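Local coordinates for protein poly-beta-1,6-N-acetyl-D-glucosamine N-deacetylase (Aggregatibacter actinomycetemcomitans, PDB 4U10) that probably removes N-acetyl groups from poly-beta-1,6-N-acetyl-D-glucosamine, the present chain being its metal-binding polysaccharide deacetylase domain, at residues Tyr4-Tyr9 with Val70-Asp75; Ser36-Leu41 with Tyr91-Val96; Leu138-Ser143 with Pro203-Trp208; His228-Gly233 with Val245-Ile250. One frame throughout, in Å; residues are numbered along the deposited sequence.

Contact 1 of 4, residues Tyr4-Tyr9 with Val70-Asp75; sequences YGVLAY and VLSFDD. With ZN (zinc ion), chain D; ZN (zinc ion), chain C.
Gly5 and Val70 begin a ladder of backbone bonds between two parallel strands. Val70 N donates to Gly5 O, Leu7 N to Val70 O, Tyr9 N to Ser72 O, and Asp74 N to Tyr9 O at 3.0 Å. Leu7 O is gripped twice: Ser72 N reaches it at 2.9 Å with a bent N-H...O angle of 133°, and Ser72 OG at 2.6 Å from above the carbonyl plane. Chi1 of 63° sets that hydroxyl between its own backbone N and carbonyl carbon, where a serine can turn back onto the neighbouring strand. Such parallel strands form the core of the polysaccharide deacetylase (NodB-like) domain, and their C-terminal ends carry several of its metal ligands. Asp74 OD2 binds one zinc at 2.1 Å, with His10 as a further ligand, while Arg247 forms a salt bridge to Asp74 OD1. Asp75 OD1 binds the second zinc at 1.9 Å, joined by His144 and His149, and one water bridges the metals. Apolar side chains alternate between the two faces. Val6 lies alongside Val70 on one; on the other, Tyr9 and Phe73 point the same way, their rings 17° from parallel but slid apart. Helices 31-42 and 79-91 cover this second face.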
loop_
_atom_site.group_PDB
_atom_site.type_symbol
_atom_site.label_atom_id
_atom_site.label_comp_id
_atom_site.label_asym_id
_atom_site.label_seq_id
_atom_site.Cartn_x
_atom_site.Cartn_y
_atom_site.Cartn_z
ATOM N N TYR A 4 3.145 -12.687 -12.163
ATOM C CA TYR A 4 2.174 -11.598 -12.077
ATOM C C TYR A 4 2.884 -10.245 -11.875
ATOM O O TYR A 4 4.023 -10.192 -11.316
ATOM C CB TYR A 4 1.140 -11.888 -10.975
ATOM C CG TYR A 4 1.696 -11.854 -9.569
ATOM C CD1 TYR A 4 2.285 -12.998 -9.000
ATOM C CD2 TYR A 4 1.698 -10.675 -8.847
ATOM C CE1 TYR A 4 2.816 -12.961 -7.722
ATOM C CE2 TYR A 4 2.183 -10.632 -7.556
ATOM C CZ TYR A 4 2.756 -11.766 -7.005
ATOM O OH TYR A 4 3.240 -11.735 -5.761
ATOM N N GLY A 5 2.215 -9.189 -12.364
ATOM C CA GLY A 5 2.646 -7.826 -12.190
ATOM C C GLY A 5 1.769 -7.140 -11.141
ATOM O O GLY A 5 0.671 -7.564 -10.883
ATOM N N VAL A 6 2.258 -6.055 -10.571
ATOM C CA VAL A 6 1.531 -5.321 -9.558
ATOM C C VAL A 6 1.563 -3.834 -9.849
ATOM O O VAL A 6 2.632 -3.299 -10.077
ATOM C CB VAL A 6 2.059 -5.596 -8.123
ATOM C CG1 VAL A 6 1.147 -4.892 -7.115
ATOM C CG2 VAL A 6 2.092 -7.096 -7.802
ATOM N N LEU A 7 0.419 -3.151 -9.805
ATOM C CA LEU A 7 0.411 -1.695 -9.935
ATOM C C LEU A 7 0.192 -1.000 -8.596
ATOM O O LEU A 7 -0.681 -1.394 -7.816
ATOM C CB LEU A 7 -0.633 -1.221 -10.900
ATOM C CG LEU A 7 -0.740 -1.859 -12.325
ATOM C CD1 LEU A 7 -1.777 -1.124 -13.197
ATOM C CD2 LEU A 7 0.636 -1.874 -12.983
ATOM N N ALA A 8 0.974 0.037 -8.310
ATOM C CA ALA A 8 0.827 0.761 -7.020
ATOM C C ALA A 8 0.232 2.154 -7.201
ATOM O O ALA A 8 0.901 3.063 -7.727
ATOM C CB ALA A 8 2.195 0.863 -6.316
ATOM N N TYR A 9 -0.963 2.370 -6.677
ATOM C CA TYR A 9 -1.680 3.621 -6.757
ATOM C C TYR A 9 -1.762 4.246 -5.367
ATOM O O TYR A 9 -1.538 3.563 -4.402
ATOM C CB TYR A 9 -3.134 3.419 -7.209
ATOM C CG TYR A 9 -3.289 3.028 -8.684
ATOM C CD1 TYR A 9 -3.411 3.990 -9.682
ATOM C CD2 TYR A 9 -3.372 1.685 -9.051
ATOM C CE1 TYR A 9 -3.529 3.595 -11.026
ATOM C CE2 TYR A 9 -3.539 1.290 -10.388
ATOM C CZ TYR A 9 -3.601 2.204 -11.352
ATOM O OH TYR A 9 -3.726 1.766 -12.681
ATOM N N VAL A 70 -2.158 -7.579 -10.251
ATOM C CA VAL A 70 -2.755 -7.200 -8.974
ATOM C C VAL A 70 -2.769 -5.655 -8.910
ATOM O O VAL A 70 -1.777 -4.971 -9.247
ATOM C CB VAL A 70 -1.978 -7.754 -7.764
ATOM C CG1 VAL A 70 -2.614 -7.323 -6.401
ATOM C CG2 VAL A 70 -1.948 -9.264 -7.786
ATOM N N LEU A 71 -3.864 -5.102 -8.414
ATOM C CA LEU A 71 -3.987 -3.654 -8.228
ATOM C C LEU A 71 -3.820 -3.349 -6.751
ATOM O O LEU A 71 -4.408 -4.025 -5.973
ATOM C CB LEU A 71 -5.395 -3.190 -8.625
ATOM C CG LEU A 71 -5.846 -3.432 -10.055
ATOM C CD1 LEU A 71 -7.290 -2.969 -10.277
ATOM C CD2 LEU A 71 -4.920 -2.780 -11.050
ATOM N N SER A 72 -3.076 -2.285 -6.384
ATOM C CA SER A 72 -2.811 -1.936 -4.993
ATOM C C SER A 72 -2.928 -0.421 -4.733
ATOM O O SER A 72 -2.545 0.382 -5.600
ATOM C CB SER A 72 -1.454 -2.471 -4.537
ATOM O OG SER A 72 -0.347 -1.918 -5.245
ATOM N N PHE A 73 -3.526 -0.059 -3.578
ATOM C CA PHE A 73 -3.797 1.326 -3.256
ATOM C C PHE A 73 -3.288 1.577 -1.860
ATOM O O PHE A 73 -3.562 0.796 -0.931
ATOM C CB PHE A 73 -5.274 1.671 -3.342
ATOM C CG PHE A 73 -5.849 1.465 -4.707
ATOM C CD1 PHE A 73 -6.302 0.200 -5.113
ATOM C CD2 PHE A 73 -5.978 2.531 -5.594
ATOM C CE1 PHE A 73 -6.788 0.023 -6.410
ATOM C CE2 PHE A 73 -6.472 2.346 -6.855
ATOM C CZ PHE A 73 -6.861 1.086 -7.275
ATOM N N ASP A 74 -2.405 2.565 -1.759
ATOM C CA ASP A 74 -1.714 2.875 -0.501
ATOM C C ASP A 74 -2.252 4.123 0.211
ATOM O O ASP A 74 -2.530 5.136 -0.437
ATOM C CB ASP A 74 -0.230 3.166 -0.699
ATOM C CG ASP A 74 0.598 1.987 -1.194
ATOM O OD1 ASP A 74 0.106 0.847 -1.319
ATOM O OD2 ASP A 74 1.832 2.241 -1.389
ATOM N N ASP A 75 -2.339 3.993 1.555
ATOM C CA ASP A 75 -2.256 5.030 2.582
ATOM C C ASP A 75 -3.498 5.183 3.444
ATOM O O ASP A 75 -3.373 5.577 4.577
ATOM C CB ASP A 75 -1.880 6.422 2.057
ATOM C CG ASP A 75 -0.472 6.518 1.660
ATOM O OD1 ASP A 75 0.245 5.511 1.587
ATOM O OD2 ASP A 75 -0.051 7.664 1.445
HETATM ZN ZN ZN D . 2.892 4.045 -1.355
HETATM ZN ZN ZN C . 2.118 5.260 1.778
HETATM O O HOH W 1 3.343 4.875 0.409
#

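Contact 2 of 4, residues Ser36-Leu41 with Tyr91-Val96; sequences SHFNWL and YNYPAV
Phe38 meets two tyrosines, and both ring pairs are T-shaped. Tyr93 turns its edge to one face of the Phe38 ring, Tyr93 CE2 lying 3.6 Å from Phe38 CG with the planes at 68°. Against Tyr91 the roles change: Phe38 presents its edge to the tyrosine's face, centroids 5.5 Å apart, while Phe38 CB makes a CH-pi contact over that same ring. A buried phenylalanine suits this place because both its ring and its methylene can be packed by aromatic carbon. Tyr93 OH donates to the helix carbonyl Phe38 O at 2.8 Å. This aromatic cluster fastens helix 31-42 to the turn where helix 79-91 passes into strand 95-99, a helix-to-strand connection of the alpha/beta domain. A Schellman motif, with positive phi at Asn92 (44°), ends helix 79-91 between the two tyrosines. Farther out, Leu88 and Leu71 pack on Phe38 and Tyr93, and backbone bonds from Ala95 to Leu138 and Glu140 tie the following strand into the central sheet.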
loop_
_atom_site.group_PDB
_atom_site.type_symbol
_atom_site.label_atom_id
_atom_site.label_comp_id
_atom_site.label_asym_id
_atom_site.label_seq_id
_atom_site.Cartn_x
_atom_site.Cartn_y
_atom_site.Cartn_z
ATOM N N SER A 36 -8.762 4.635 -17.512
ATOM C CA SER A 36 -8.038 4.394 -18.742
ATOM C C SER A 36 -7.097 3.226 -18.585
ATOM O O SER A 36 -6.929 2.379 -19.513
ATOM C CB SER A 36 -7.311 5.670 -19.250
ATOM O OG SER A 36 -6.048 5.827 -18.683
ATOM N N HIS A 37 -6.459 3.163 -17.419
ATOM C CA HIS A 37 -5.660 2.033 -17.102
ATOM C C HIS A 37 -6.545 0.747 -17.025
ATOM O O HIS A 37 -6.152 -0.271 -17.526
ATOM C CB HIS A 37 -4.931 2.223 -15.777
ATOM C CG HIS A 37 -3.903 3.289 -15.805
ATOM N ND1 HIS A 37 -3.292 3.743 -14.667
ATOM C CD2 HIS A 37 -3.407 4.032 -16.815
ATOM C CE1 HIS A 37 -2.416 4.678 -14.973
ATOM N NE2 HIS A 37 -2.470 4.879 -16.272
ATOM N N PHE A 38 -7.677 0.827 -16.349
ATOM C CA PHE A 38 -8.587 -0.342 -16.134
ATOM C C PHE A 38 -9.115 -0.873 -17.434
ATOM O O PHE A 38 -9.212 -2.079 -17.634
ATOM C CB PHE A 38 -9.769 0.053 -15.257
ATOM C CG PHE A 38 -9.438 0.120 -13.802
ATOM C CD1 PHE A 38 -8.118 0.102 -13.367
ATOM C CD2 PHE A 38 -10.440 0.266 -12.878
ATOM C CE1 PHE A 38 -7.813 0.189 -12.003
ATOM C CE2 PHE A 38 -10.138 0.357 -11.536
ATOM C CZ PHE A 38 -8.828 0.293 -11.095
ATOM N N ASN A 39 -9.453 0.057 -18.319
ATOM C CA ASN A 39 -9.754 -0.280 -19.731
ATOM C C ASN A 39 -8.603 -0.846 -20.555
ATOM O O ASN A 39 -8.807 -1.763 -21.322
ATOM C CB ASN A 39 -10.260 0.964 -20.439
ATOM C CG ASN A 39 -11.630 1.334 -20.003
ATOM O OD1 ASN A 39 -12.370 0.501 -19.464
ATOM N ND2 ASN A 39 -12.003 2.603 -20.222
ATOM N N TRP A 40 -7.417 -0.274 -20.438
ATOM C CA TRP A 40 -6.284 -0.700 -21.199
ATOM C C TRP A 40 -5.879 -2.102 -20.766
ATOM O O TRP A 40 -5.500 -2.926 -21.627
ATOM C CB TRP A 40 -5.115 0.244 -21.008
ATOM C CG TRP A 40 -3.996 -0.155 -21.848
ATOM C CD1 TRP A 40 -3.766 0.254 -23.130
ATOM C CD2 TRP A 40 -2.955 -1.099 -21.531
ATOM N NE1 TRP A 40 -2.638 -0.348 -23.616
ATOM C CE2 TRP A 40 -2.125 -1.192 -22.665
ATOM C CE3 TRP A 40 -2.645 -1.871 -20.398
ATOM C CZ2 TRP A 40 -0.994 -2.030 -22.710
ATOM C CZ3 TRP A 40 -1.513 -2.697 -20.437
ATOM C CH2 TRP A 40 -0.705 -2.771 -21.589
ATOM N N LEU A 41 -5.963 -2.389 -19.455
ATOM C CA LEU A 41 -5.601 -3.714 -18.985
ATOM C C LEU A 41 -6.539 -4.742 -19.631
ATOM O O LEU A 41 -6.067 -5.731 -20.180
ATOM C CB LEU A 41 -5.674 -3.842 -17.435
ATOM C CG LEU A 41 -4.715 -2.984 -16.608
ATOM C CD1 LEU A 41 -5.102 -2.973 -15.151
ATOM C CD2 LEU A 41 -3.317 -3.535 -16.786
ATOM N N TYR A 91 -16.016 -2.497 -12.585
ATOM C CA TYR A 91 -15.165 -3.369 -13.376
ATOM C C TYR A 91 -15.060 -4.803 -12.871
ATOM O O TYR A 91 -14.424 -5.635 -13.511
ATOM C CB TYR A 91 -13.773 -2.751 -13.427
ATOM C CG TYR A 91 -13.710 -1.643 -14.445
ATOM C CD1 TYR A 91 -14.176 -0.380 -14.170
ATOM C CD2 TYR A 91 -13.141 -1.891 -15.702
ATOM C CE1 TYR A 91 -14.084 0.639 -15.141
ATOM C CE2 TYR A 91 -13.069 -0.911 -16.679
ATOM C CZ TYR A 91 -13.570 0.347 -16.419
ATOM O OH TYR A 91 -13.442 1.292 -17.425
ATOM N N ASN A 92 -15.649 -5.062 -11.722
ATOM C CA ASN A 92 -15.368 -6.254 -10.939
ATOM C C ASN A 92 -13.843 -6.603 -10.819
ATOM O O ASN A 92 -13.381 -7.736 -11.022
ATOM C CB ASN A 92 -16.233 -7.417 -11.428
ATOM C CG ASN A 92 -16.316 -8.522 -10.408
ATOM O OD1 ASN A 92 -16.501 -8.283 -9.207
ATOM N ND2 ASN A 92 -16.146 -9.734 -10.874
ATOM N N TYR A 93 -13.091 -5.568 -10.459
ATOM C CA TYR A 93 -11.661 -5.652 -10.165
ATOM C C TYR A 93 -11.375 -5.701 -8.701
ATOM O O TYR A 93 -11.749 -4.797 -7.947
ATOM C CB TYR A 93 -10.932 -4.439 -10.745
ATOM C CG TYR A 93 -10.662 -4.483 -12.220
ATOM C CD1 TYR A 93 -10.986 -5.595 -13.023
ATOM C CD2 TYR A 93 -10.025 -3.424 -12.826
ATOM C CE1 TYR A 93 -10.694 -5.593 -14.392
ATOM C CE2 TYR A 93 -9.723 -3.443 -14.176
ATOM C CZ TYR A 93 -10.073 -4.521 -14.964
ATOM O OH TYR A 93 -9.724 -4.490 -16.306
ATOM N N PRO A 94 -10.740 -6.786 -8.251
ATOM C CA PRO A 94 -10.275 -6.770 -6.878
ATOM C C PRO A 94 -8.977 -5.963 -6.747
ATOM O O PRO A 94 -8.295 -5.646 -7.762
ATOM C CB PRO A 94 -9.988 -8.228 -6.583
ATOM C CG PRO A 94 -9.693 -8.840 -7.889
ATOM C CD PRO A 94 -10.461 -8.064 -8.915
ATOM N N ALA A 95 -8.610 -5.712 -5.510
ATOM C CA ALA A 95 -7.451 -4.886 -5.185
ATOM C C ALA A 95 -7.003 -5.153 -3.728
ATOM O O ALA A 95 -7.738 -5.714 -2.937
ATOM C CB ALA A 95 -7.840 -3.442 -5.349
ATOM N N VAL A 96 -5.775 -4.738 -3.446
ATOM C CA VAL A 96 -5.174 -4.672 -2.154
ATOM C C VAL A 96 -5.184 -3.204 -1.704
ATOM O O VAL A 96 -4.831 -2.323 -2.475
ATOM C CB VAL A 96 -3.731 -5.191 -2.210
ATOM C CG1 VAL A 96 -3.057 -4.966 -0.871
ATOM C CG2 VAL A 96 -3.716 -6.660 -2.565
#

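Contact 3 of 4, residues Leu138-Ser143 with Pro203-Trp208; sequences LVEIAS and PRIMVW
The Arg204 guanidinium meets the Glu140 carboxylate edge to edge, the two planes only 12° apart. It grips side-on: Arg204 NH2 reaches Glu140 OE1 at 2.9 Å, on the syn lone pair, and Arg204 NE reaches Glu140 OE2 at 2.9 Å, 22° out of the carboxylate plane. This bidentate salt bridge lies near where, in the deacetylase alpha/beta fold, the chain leaving strand 139-141 meets strand 205-207 through a single bridge, Ser143 with Met206. A bend at chi2 of Glu140 (98°) swings its carboxylate round to the extended arginine; Gln52 takes a further bond from NH2. One water donates to Glu140 OE2 and Ile141 O and accepts from Arg204 N, linking the backbones beside the ion pair. Between the two chains, small Ala142 allows a close approach, its CB 3.7 Å from Ile205 CB. Ser143 OG, bonded to Ser191, also touches the selenomethionine Met206 at CE. Ser143 N donates to Ile205 O at 3.1 Å, and Val207 N to Ser143 O at 2.7 Å.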
loop_
_atom_site.group_PDB
_atom_site.type_symbol
_atom_site.label_atom_id
_atom_site.label_comp_id
_atom_site.label_asym_id
_atom_site.label_seq_id
_atom_site.Cartn_x
_atom_site.Cartn_y
_atom_site.Cartn_z
ATOM N N LEU A 138 -13.873 -7.851 -2.786
ATOM C CA LEU A 138 -12.972 -7.242 -3.771
ATOM C C LEU A 138 -11.649 -6.690 -3.207
ATOM O O LEU A 138 -10.650 -6.579 -3.910
ATOM C CB LEU A 138 -13.700 -6.131 -4.536
ATOM C CG LEU A 138 -14.780 -6.616 -5.507
ATOM C CD1 LEU A 138 -15.404 -5.399 -6.131
ATOM C CD2 LEU A 138 -14.202 -7.539 -6.545
ATOM N N VAL A 139 -11.633 -6.348 -1.955
ATOM C CA VAL A 139 -10.527 -5.604 -1.379
ATOM C C VAL A 139 -9.900 -6.383 -0.216
ATOM O O VAL A 139 -10.564 -6.666 0.793
ATOM C CB VAL A 139 -10.992 -4.231 -0.891
ATOM C CG1 VAL A 139 -9.793 -3.395 -0.352
ATOM C CG2 VAL A 139 -11.803 -3.495 -1.975
ATOM N N GLU A 140 -8.622 -6.705 -0.373
ATOM C CA GLU A 140 -7.783 -7.309 0.641
ATOM C C GLU A 140 -7.131 -6.162 1.456
ATOM O O GLU A 140 -6.580 -5.220 0.855
ATOM C CB GLU A 140 -6.685 -8.093 -0.074
ATOM C CG GLU A 140 -5.498 -8.573 0.778
ATOM C CD GLU A 140 -5.637 -10.011 1.195
ATOM O OE1 GLU A 140 -6.350 -10.738 0.514
ATOM O OE2 GLU A 140 -5.046 -10.404 2.181
ATOM N N ILE A 141 -7.261 -6.216 2.789
ATOM C CA ILE A 141 -6.582 -5.265 3.703
ATOM C C ILE A 141 -5.145 -5.661 4.086
ATOM O O ILE A 141 -4.914 -6.646 4.720
ATOM C CB ILE A 141 -7.405 -4.981 4.957
ATOM C CG1 ILE A 141 -8.849 -4.753 4.586
ATOM C CG2 ILE A 141 -6.880 -3.713 5.636
ATOM C CD1 ILE A 141 -9.069 -3.679 3.499
ATOM N N ALA A 142 -4.180 -4.870 3.642
ATOM C CA ALA A 142 -2.792 -5.042 4.015
ATOM C C ALA A 142 -2.366 -3.988 4.998
ATOM O O ALA A 142 -2.981 -2.929 5.112
ATOM C CB ALA A 142 -1.939 -4.950 2.800
ATOM N N SER A 143 -1.258 -4.242 5.667
ATOM C CA SER A 143 -0.655 -3.224 6.514
ATOM C C SER A 143 0.198 -2.282 5.712
ATOM O O SER A 143 0.814 -2.677 4.672
ATOM C CB SER A 143 0.226 -3.905 7.554
ATOM O OG SER A 143 0.848 -2.994 8.406
ATOM N N PRO A 203 -3.651 -8.934 8.685
ATOM C CA PRO A 203 -3.096 -8.744 7.380
ATOM C C PRO A 203 -1.984 -9.751 7.053
ATOM O O PRO A 203 -1.211 -10.134 7.934
ATOM C CB PRO A 203 -2.470 -7.311 7.474
ATOM C CG PRO A 203 -2.174 -7.129 8.943
ATOM C CD PRO A 203 -3.270 -7.884 9.633
ATOM N N ARG A 204 -1.801 -10.067 5.774
ATOM C CA ARG A 204 -0.753 -10.993 5.382
ATOM C C ARG A 204 0.174 -10.399 4.323
ATOM O O ARG A 204 0.971 -11.094 3.678
ATOM C CB ARG A 204 -1.383 -12.302 4.908
ATOM C CG ARG A 204 -2.477 -12.110 3.929
ATOM C CD ARG A 204 -3.186 -13.435 3.548
ATOM N NE ARG A 204 -4.220 -13.110 2.566
ATOM C CZ ARG A 204 -5.071 -13.968 2.037
ATOM N NH1 ARG A 204 -5.028 -15.239 2.414
ATOM N NH2 ARG A 204 -5.949 -13.537 1.125
ATOM N N ILE A 205 0.130 -9.087 4.196
ATOM C CA ILE A 205 1.019 -8.351 3.346
ATOM C C ILE A 205 1.444 -7.126 4.143
ATOM O O ILE A 205 0.635 -6.486 4.752
ATOM C CB ILE A 205 0.304 -7.857 2.056
ATOM C CG1 ILE A 205 -0.273 -8.994 1.215
ATOM C CG2 ILE A 205 1.165 -6.980 1.148
ATOM C CD1 ILE A 205 -1.368 -8.497 0.264
HETATM N N MSE A 206 2.724 -6.813 4.069
HETATM C CA MSE A 206 3.241 -5.474 4.464
HETATM C C MSE A 206 3.522 -4.697 3.235
HETATM O O MSE A 206 4.313 -5.126 2.355
HETATM C CB MSE A 206 4.403 -5.622 5.423
HETATM C CG MSE A 206 5.262 -4.345 5.578
HETATM SE SE MSE A 206 4.140 -3.005 6.484
HETATM C CE MSE A 206 4.314 -3.655 8.262
ATOM N N VAL A 207 2.944 -3.494 3.146
ATOM C CA VAL A 207 3.334 -2.600 2.094
ATOM C C VAL A 207 4.213 -1.504 2.636
ATOM O O VAL A 207 3.804 -0.747 3.530
ATOM C CB VAL A 207 2.097 -1.998 1.376
ATOM C CG1 VAL A 207 2.551 -1.139 0.205
ATOM C CG2 VAL A 207 1.117 -3.091 0.905
ATOM N N TRP A 208 5.395 -1.323 2.041
ATOM C CA TRP A 208 6.391 -0.409 2.654
ATOM C C TRP A 208 6.040 1.005 2.292
ATOM O O TRP A 208 5.793 1.289 1.089
ATOM C CB TRP A 208 7.783 -0.722 2.107
ATOM C CG TRP A 208 8.213 -2.138 2.349
ATOM C CD1 TRP A 208 8.558 -3.053 1.406
ATOM C CD2 TRP A 208 8.384 -2.782 3.624
ATOM N NE1 TRP A 208 8.895 -4.226 2.018
ATOM C CE2 TRP A 208 8.788 -4.094 3.370
ATOM C CE3 TRP A 208 8.186 -2.388 4.961
ATOM C CZ2 TRP A 208 9.009 -5.004 4.385
ATOM C CZ3 TRP A 208 8.408 -3.274 5.929
ATOM C CH2 TRP A 208 8.821 -4.574 5.654
HETATM O O HOH W 2 -3.403 -8.663 3.722
#

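Contact 4 of 4, residues His228-Gly233 with Val245-Ile250; sequences HHFALG and VGRLLI
Phe230 and Arg247 cross at about a right angle, the ring and guanidinium planes 41° apart, with Arg247 CD 3.6 Å from Phe230 CD2 and Phe230 CB over one face of the guanidinium. Phe230 belongs to a parallel strand pair, 228-230 with 244-245, in the sheet that continues the alpha/beta fold beyond strand 205-207, and Arg247 follows just after the second strand. There Val245 lies alongside Phe230 on the same face, its branched CB 3.6 Å from Phe230 CD1, while Val245 N bonds to His229 O and Ala231 N to Val245 O. Beyond the Phe230-Val245 bridge the two chains are in loops, and the long side chain of Arg247 links them. A turn at chi3 of Arg247 (-65°) lays Arg247 NE onto Ala231 O at 2.9 Å, nearly in the guanidinium plane. Its NH1 goes on to Asp74 and Ser72, consistent with a second-shell role that steadies a zinc ligand. Leu232 approaches obliquely, its CD2 packing on Leu249 CB. Arg247 N donates to Leu232 O at 3.0 Å, standing 64° out of that carbonyl's plane.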
loop_
_atom_site.group_PDB
_atom_site.type_symbol
_atom_site.label_atom_id
_atom_site.label_comp_id
_atom_site.label_asym_id
_atom_site.label_seq_id
_atom_site.Cartn_x
_atom_site.Cartn_y
_atom_site.Cartn_z
ATOM N N HIS A 228 4.945 -11.870 2.863
ATOM C CA HIS A 228 4.787 -11.129 1.612
ATOM C C HIS A 228 4.864 -9.623 1.846
ATOM O O HIS A 228 4.132 -9.057 2.648
ATOM C CB HIS A 228 3.487 -11.518 0.919
ATOM C CG HIS A 228 3.443 -12.961 0.555
ATOM N ND1 HIS A 228 4.091 -13.470 -0.554
ATOM C CD2 HIS A 228 2.858 -14.007 1.162
ATOM C CE1 HIS A 228 3.925 -14.780 -0.580
ATOM N NE2 HIS A 228 3.167 -15.122 0.444
ATOM N N HIS A 229 5.748 -8.980 1.127
ATOM C CA HIS A 229 5.907 -7.541 1.238
ATOM C C HIS A 229 5.922 -6.866 -0.124
ATOM O O HIS A 229 6.554 -7.332 -1.086
ATOM C CB HIS A 229 7.119 -7.214 2.153
ATOM C CG HIS A 229 8.427 -7.738 1.668
ATOM N ND1 HIS A 229 9.288 -6.993 0.898
ATOM C CD2 HIS A 229 9.044 -8.923 1.883
ATOM C CE1 HIS A 229 10.381 -7.689 0.653
ATOM N NE2 HIS A 229 10.240 -8.876 1.210
ATOM N N PHE A 230 5.256 -5.728 -0.216
ATOM C CA PHE A 230 5.151 -4.973 -1.465
ATOM C C PHE A 230 6.139 -3.791 -1.452
ATOM O O PHE A 230 5.970 -2.840 -0.677
ATOM C CB PHE A 230 3.735 -4.405 -1.616
ATOM C CG PHE A 230 2.650 -5.402 -2.061
ATOM C CD1 PHE A 230 2.807 -6.773 -2.032
ATOM C CD2 PHE A 230 1.388 -4.895 -2.455
ATOM C CE1 PHE A 230 1.721 -7.622 -2.418
ATOM C CE2 PHE A 230 0.378 -5.718 -2.859
ATOM C CZ PHE A 230 0.556 -7.061 -2.840
ATOM N N ALA A 231 7.095 -3.808 -2.388
ATOM C CA ALA A 231 8.020 -2.677 -2.630
ATOM C C ALA A 231 7.586 -1.867 -3.882
ATOM O O ALA A 231 6.414 -1.873 -4.252
ATOM C CB ALA A 231 9.463 -3.218 -2.724
ATOM N N LEU A 232 8.470 -1.103 -4.515
ATOM C CA LEU A 232 8.122 -0.478 -5.768
ATOM C C LEU A 232 8.935 -1.175 -6.869
ATOM O O LEU A 232 9.048 -2.421 -6.868
ATOM C CB LEU A 232 8.316 1.039 -5.694
ATOM C CG LEU A 232 7.305 1.759 -4.797
ATOM C CD1 LEU A 232 7.593 3.259 -4.703
ATOM C CD2 LEU A 232 5.941 1.535 -5.403
ATOM N N GLY A 233 9.510 -0.379 -7.772
ATOM C CA GLY A 233 10.071 -0.858 -9.045
ATOM C C GLY A 233 11.475 -1.451 -8.989
ATOM O O GLY A 233 12.092 -1.666 -10.020
ATOM N N VAL A 245 7.664 -8.633 -3.400
ATOM C CA VAL A 245 6.789 -8.354 -4.533
ATOM C C VAL A 245 7.092 -6.951 -5.023
ATOM O O VAL A 245 7.065 -6.039 -4.241
ATOM C CB VAL A 245 5.348 -8.400 -4.074
ATOM C CG1 VAL A 245 4.444 -7.960 -5.229
ATOM C CG2 VAL A 245 5.001 -9.788 -3.576
ATOM N N GLY A 246 7.469 -6.777 -6.276
ATOM C CA GLY A 246 7.652 -5.452 -6.867
ATOM C C GLY A 246 6.420 -4.883 -7.510
ATOM O O GLY A 246 5.497 -5.604 -7.929
ATOM N N ARG A 247 6.390 -3.566 -7.604
ATOM C CA ARG A 247 5.252 -2.870 -8.105
ATOM C C ARG A 247 5.685 -1.724 -9.003
ATOM O O ARG A 247 6.775 -1.127 -8.828
ATOM C CB ARG A 247 4.410 -2.335 -6.917
ATOM C CG ARG A 247 3.952 -3.371 -5.869
ATOM C CD ARG A 247 2.909 -2.734 -4.943
ATOM N NE ARG A 247 3.523 -1.642 -4.143
ATOM C CZ ARG A 247 2.854 -0.757 -3.408
ATOM N NH1 ARG A 247 1.530 -0.774 -3.356
ATOM N NH2 ARG A 247 3.500 0.202 -2.742
ATOM N N LEU A 248 4.815 -1.362 -9.943
ATOM C CA LEU A 248 4.998 -0.138 -10.678
ATOM C C LEU A 248 4.345 1.039 -9.948
ATOM O O LEU A 248 3.142 1.032 -9.723
ATOM C CB LEU A 248 4.386 -0.300 -12.083
ATOM C CG LEU A 248 4.480 0.946 -12.956
ATOM C CD1 LEU A 248 5.936 1.325 -13.190
ATOM C CD2 LEU A 248 3.735 0.629 -14.224
ATOM N N LEU A 249 5.111 2.061 -9.595
ATOM C CA LEU A 249 4.519 3.275 -9.008
ATOM C C LEU A 249 3.810 4.116 -10.034
ATOM O O LEU A 249 4.446 4.615 -10.960
ATOM C CB LEU A 249 5.616 4.136 -8.349
ATOM C CG LEU A 249 5.213 5.466 -7.710
ATOM C CD1 LEU A 249 4.229 5.203 -6.604
ATOM C CD2 LEU A 249 6.405 6.250 -7.178
ATOM N N ILE A 250 2.499 4.294 -9.883
ATOM C CA ILE A 250 1.723 5.023 -10.831
ATOM C C ILE A 250 1.830 6.538 -10.574
ATOM O O ILE A 250 1.761 7.003 -9.452
ATOM C CB ILE A 250 0.241 4.582 -10.778
ATOM C CG1 ILE A 250 0.080 3.051 -10.981
ATOM C CG2 ILE A 250 -0.559 5.348 -11.800
ATOM C CD1 ILE A 250 0.400 2.560 -12.398
HETATM O O HOH W 3 6.041 -0.143 -1.157
#

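Overall arrangement
Contact 1 holds the zinc-binding ends of the central strands, and each of the others touches it. Contact 4 is the nearest, its centre about 7 Å from that of contact 1: Arg247 NH1 lies 2.9 Å from Ser72 OG, and Ala8 N bonds to Leu248 O. Contact 3, centred about 10 Å from contact 1, brings Val207 CG1 to 3.5 Å from Asp74 OD1, and Val207 O accepts from zinc ligand His144. Contacts 3 and 4 share a sheet through Met206 O and Phe230 N, 2.8 Å apart. Contact 2 lies farther from the chain's centre, near the separate zinc at Lys42 and Asp43, yet Tyr9 OH reaches His37 ND1 at 2.8 Å, and its strand 95-99 lies between strands 68-75 of contact 1 and 139-141 of contact 3.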